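Local structure of transcription factor tau subunit sfc1 (Schizosaccharomyces pombe, 4BJI) at residues E42-L47 with R57-H62. The protein is a TFIIIC subunit, represented here by its DNA-binding domain, that helps bind box A promoter sites of tRNA and similar genes for RNA polymerase III transcription. Sequence-based numbering, arbitrary orientation.
Sequences EALKPL and RALLNH
L44, L47 and L59 share one rotamer: in each, CG stands beside the backbone N and anti to the carbonyl carbon, with chi1 at -77° in L59, and the methyls of all three converge between the two helices. CD2 of L59 is the atom they meet on. It lies 3.9 Å from CD2 of L44, whose side chain crosses that of L59 at about a right angle, and 3.9 Å from CD1 of L47, which slides past L59 in the opposite direction. The isopropyl end of L59 thus sits against leucines one helical turn apart. No hydrogen bond joins the segments; the contact is van der Waals packing, mostly of leucine methyls, and modest in area, 177 Å² over both sides.

H62, exposed to solvent, borders the leucines on one side. Its CB packs against both methyls of L47, 4.1 Å from CD1, while CD2 of that leucine approaches the imidazole obliquely. The ring's rotation is fixed from within its own segment: ND1 donates to O of A58 at 2.8 Å, nearly straight at 163° and close to the ring plane. W54 adds an edge-to-face contact to the same ring and donates from NE1 to O of L47, so it touches both partners.

L44 also rests on L71 and A74, which extends the cluster into helix 71-74, and L59 touches L75 just beyond its end. Helices 35-50 and 56-60, linked by the short strand 53-55, form a buried helix-helix contact of the family's HTH region, consistent with the three-helix core of a winged-helix domain, here beside a small sheet that includes strand 53-55.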
ATOM      1  N   GLU A  42      20.946  -2.657   2.356  1.00 11.72           N
ATOM      2  CA  GLU A  42      21.044  -3.753   3.298  1.00 11.35           C
ATOM      3  C   GLU A  42      19.917  -3.778   4.325  1.00 12.70           C
ATOM      4  O   GLU A  42      19.456  -4.872   4.699  1.00 15.38           O
ATOM      5  CB  GLU A  42      22.410  -3.750   3.979  1.00 15.29           C
ATOM      6  CG  GLU A  42      23.558  -4.024   2.999  1.00 19.62           C
ATOM      7  CD  GLU A  42      23.347  -5.280   2.198  1.00 28.70           C
ATOM      8  OE1 GLU A  42      23.087  -6.332   2.803  1.00 30.01           O
ATOM      9  OE2 GLU A  42      23.396  -5.208   0.961  1.00 31.10           O
ATOM     10  N   ALA A  43      19.437  -2.614   4.745  1.00 11.88           N
ATOM     11  CA  ALA A  43      18.305  -2.534   5.652  1.00 12.01           C
ATOM     12  C   ALA A  43      16.998  -2.934   4.962  1.00 13.65           C
ATOM     13  O   ALA A  43      16.086  -3.483   5.601  1.00 12.81           O
ATOM     14  CB  ALA A  43      18.195  -1.139   6.205  1.00 11.73           C
ATOM     15  N   LEU A  44      16.875  -2.632   3.674  1.00  9.80           N
ATOM     16  CA  LEU A  44      15.669  -2.969   2.916  1.00  8.59           C
ATOM     17  C   LEU A  44      15.535  -4.448   2.617  1.00 10.05           C
ATOM     18  O   LEU A  44      14.418  -4.979   2.539  1.00  9.27           O
ATOM     19  CB  LEU A  44      15.645  -2.227   1.587  1.00 10.31           C
ATOM     20  CG  LEU A  44      15.337  -0.742   1.673  1.00  9.87           C
ATOM     21  CD1 LEU A  44      15.589  -0.083   0.332  1.00 10.64           C
ATOM     22  CD2 LEU A  44      13.898  -0.534   2.121  1.00 11.74           C
ATOM     23  N   LYS A  45      16.650  -5.151   2.442  1.00 10.07           N
ATOM     24  CA  LYS A  45      16.574  -6.535   2.015  1.00  9.75           C
ATOM     25  C   LYS A  45      15.682  -7.411   2.920  1.00  9.93           C
ATOM     26  O   LYS A  45      14.795  -8.089   2.410  1.00 10.93           O
ATOM     27  CB  LYS A  45      17.995  -7.131   1.859  1.00 12.54           C
ATOM     28  CG  LYS A  45      18.705  -6.676   0.556  1.00 13.89           C
ATOM     29  CD  LYS A  45      20.128  -7.189   0.511  1.00 18.84           C
ATOM     30  CE  LYS A  45      20.807  -6.848  -0.822  1.00 25.82           C
ATOM     31  NZ  LYS A  45      22.266  -7.234  -0.791  1.00 31.32           N
ATOM     32  N   PRO A  46      15.907  -7.395   4.251  1.00  9.90           N
ATOM     33  CA  PRO A  46      15.037  -8.231   5.096  1.00 10.41           C
ATOM     34  C   PRO A  46      13.603  -7.743   5.110  1.00 10.14           C
ATOM     35  O   PRO A  46      12.697  -8.559   5.299  1.00 10.17           O
ATOM     36  CB  PRO A  46      15.642  -8.094   6.493  1.00 12.17           C
ATOM     37  CG  PRO A  46      16.624  -6.990   6.412  1.00 15.53           C
ATOM     38  CD  PRO A  46      17.069  -6.902   4.981  1.00 10.67           C
ATOM     39  N   LEU A  47      13.370  -6.447   4.935  1.00  9.30           N
ATOM     40  CA  LEU A  47      11.996  -5.950   4.892  1.00  9.89           C
ATOM     41  C   LEU A  47      11.265  -6.524   3.672  1.00  8.51           C
ATOM     42  O   LEU A  47      10.091  -6.879   3.765  1.00  8.30           O
ATOM     43  CB  LEU A  47      11.941  -4.419   4.921  1.00 10.38           C
ATOM     44  CG  LEU A  47      12.455  -3.773   6.225  1.00 10.38           C
ATOM     45  CD1 LEU A  47      12.589  -2.259   6.158  1.00 12.60           C
ATOM     46  CD2 LEU A  47      11.567  -4.134   7.394  1.00 12.63           C
ATOM     47  N   ARG A  57       5.819   5.109   2.594  1.00 10.31           N
ATOM     48  CA  ARG A  57       5.529   5.503   3.974  1.00 11.37           C
ATOM     49  C   ARG A  57       5.687   4.328   4.945  1.00 10.60           C
ATOM     50  O   ARG A  57       6.301   4.465   6.000  1.00 11.84           O
ATOM     51  CB  ARG A  57       4.120   6.086   4.074  1.00 14.82           C
ATOM     52  CG  ARG A  57       3.785   6.595   5.489  1.00 18.90           C
ATOM     53  CD  ARG A  57       4.856   7.532   6.064  1.00 27.65           C
ATOM     54  NE  ARG A  57       5.162   8.657   5.182  1.00 35.34           N
ATOM     55  CZ  ARG A  57       6.150   9.525   5.400  1.00 47.56           C
ATOM     56  NH1 ARG A  57       6.931   9.397   6.465  1.00 49.43           N
ATOM     57  NH2 ARG A  57       6.361  10.522   4.551  1.00 53.92           N
ATOM     58  N   ALA A  58       5.155   3.161   4.595  1.00  9.93           N
ATOM     59  CA  ALA A  58       5.292   2.005   5.467  1.00  9.00           C
ATOM     60  C   ALA A  58       6.762   1.622   5.669  1.00 10.14           C
ATOM     61  O   ALA A  58       7.190   1.362   6.791  1.00  9.68           O
ATOM     62  CB  ALA A  58       4.448   0.842   4.975  1.00  8.93           C
ATOM     63  N   LEU A  59       7.570   1.660   4.607  1.00  9.08           N
ATOM     64  CA  LEU A  59       9.003   1.398   4.761  1.00  9.78           C
ATOM     65  C   LEU A  59       9.701   2.419   5.659  1.00 11.96           C
ATOM     66  O   LEU A  59      10.501   2.049   6.528  1.00 11.03           O
ATOM     67  CB  LEU A  59       9.699   1.379   3.398  1.00 10.40           C
ATOM     68  CG  LEU A  59       9.480   0.100   2.613  1.00  8.93           C
ATOM     69  CD1 LEU A  59       9.904   0.281   1.179  1.00 10.96           C
ATOM     70  CD2 LEU A  59      10.217  -1.064   3.284  1.00 11.80           C
ATOM     71  N   LEU A  60       9.399   3.695   5.434  1.00 10.55           N
ATOM     72  CA  LEU A  60      10.077   4.728   6.225  1.00 12.38           C
ATOM     73  C   LEU A  60       9.831   4.454   7.697  1.00 13.55           C
ATOM     74  O   LEU A  60      10.729   4.670   8.532  1.00 15.58           O
ATOM     75  CB  LEU A  60       9.553   6.106   5.868  1.00 16.09           C
ATOM     76  CG  LEU A  60       9.986   6.702   4.534  1.00 19.27           C
ATOM     77  CD1 LEU A  60       9.150   7.923   4.246  1.00 21.02           C
ATOM     78  CD2 LEU A  60      11.475   7.038   4.567  1.00 22.13           C
ATOM     79  N   ASN A  61       8.617   4.027   8.053  1.00 12.05           N
ATOM     80  CA  ASN A  61       8.271   3.808   9.458  1.00 14.23           C
ATOM     81  C   ASN A  61       8.924   2.565  10.052  1.00 15.53           C
ATOM     82  O   ASN A  61       8.874   2.340  11.260  1.00 20.53           O
ATOM     83  CB  ASN A  61       6.758   3.815   9.634  1.00 13.74           C
ATOM     84  CG  ASN A  61       6.164   5.187   9.328  1.00 16.05           C
ATOM     85  OD1 ASN A  61       6.857   6.206   9.412  1.00 19.27           O
ATOM     86  ND2 ASN A  61       4.911   5.230   8.998  1.00 14.55           N
ATOM     87  N   HIS A  62       9.591   1.787   9.210  1.00 14.52           N
ATOM     88  CA  HIS A  62      10.370   0.644   9.669  1.00 15.40           C
ATOM     89  C   HIS A  62      11.870   0.861   9.521  1.00 20.48           C
ATOM     90  O   HIS A  62      12.648  -0.080   9.715  1.00 29.13           O
ATOM     91  CB  HIS A  62      10.025  -0.587   8.860  1.00 16.02           C
ATOM     92  CG  HIS A  62       8.702  -1.172   9.196  1.00 12.70           C
ATOM     93  ND1 HIS A  62       7.499  -0.626   8.784  1.00 13.42           N
ATOM     94  CD2 HIS A  62       8.387  -2.286   9.900  1.00 16.51           C
ATOM     95  CE1 HIS A  62       6.508  -1.366   9.247  1.00 16.10           C
ATOM     96  NE2 HIS A  62       7.017  -2.379   9.922  1.00 18.04           N
TER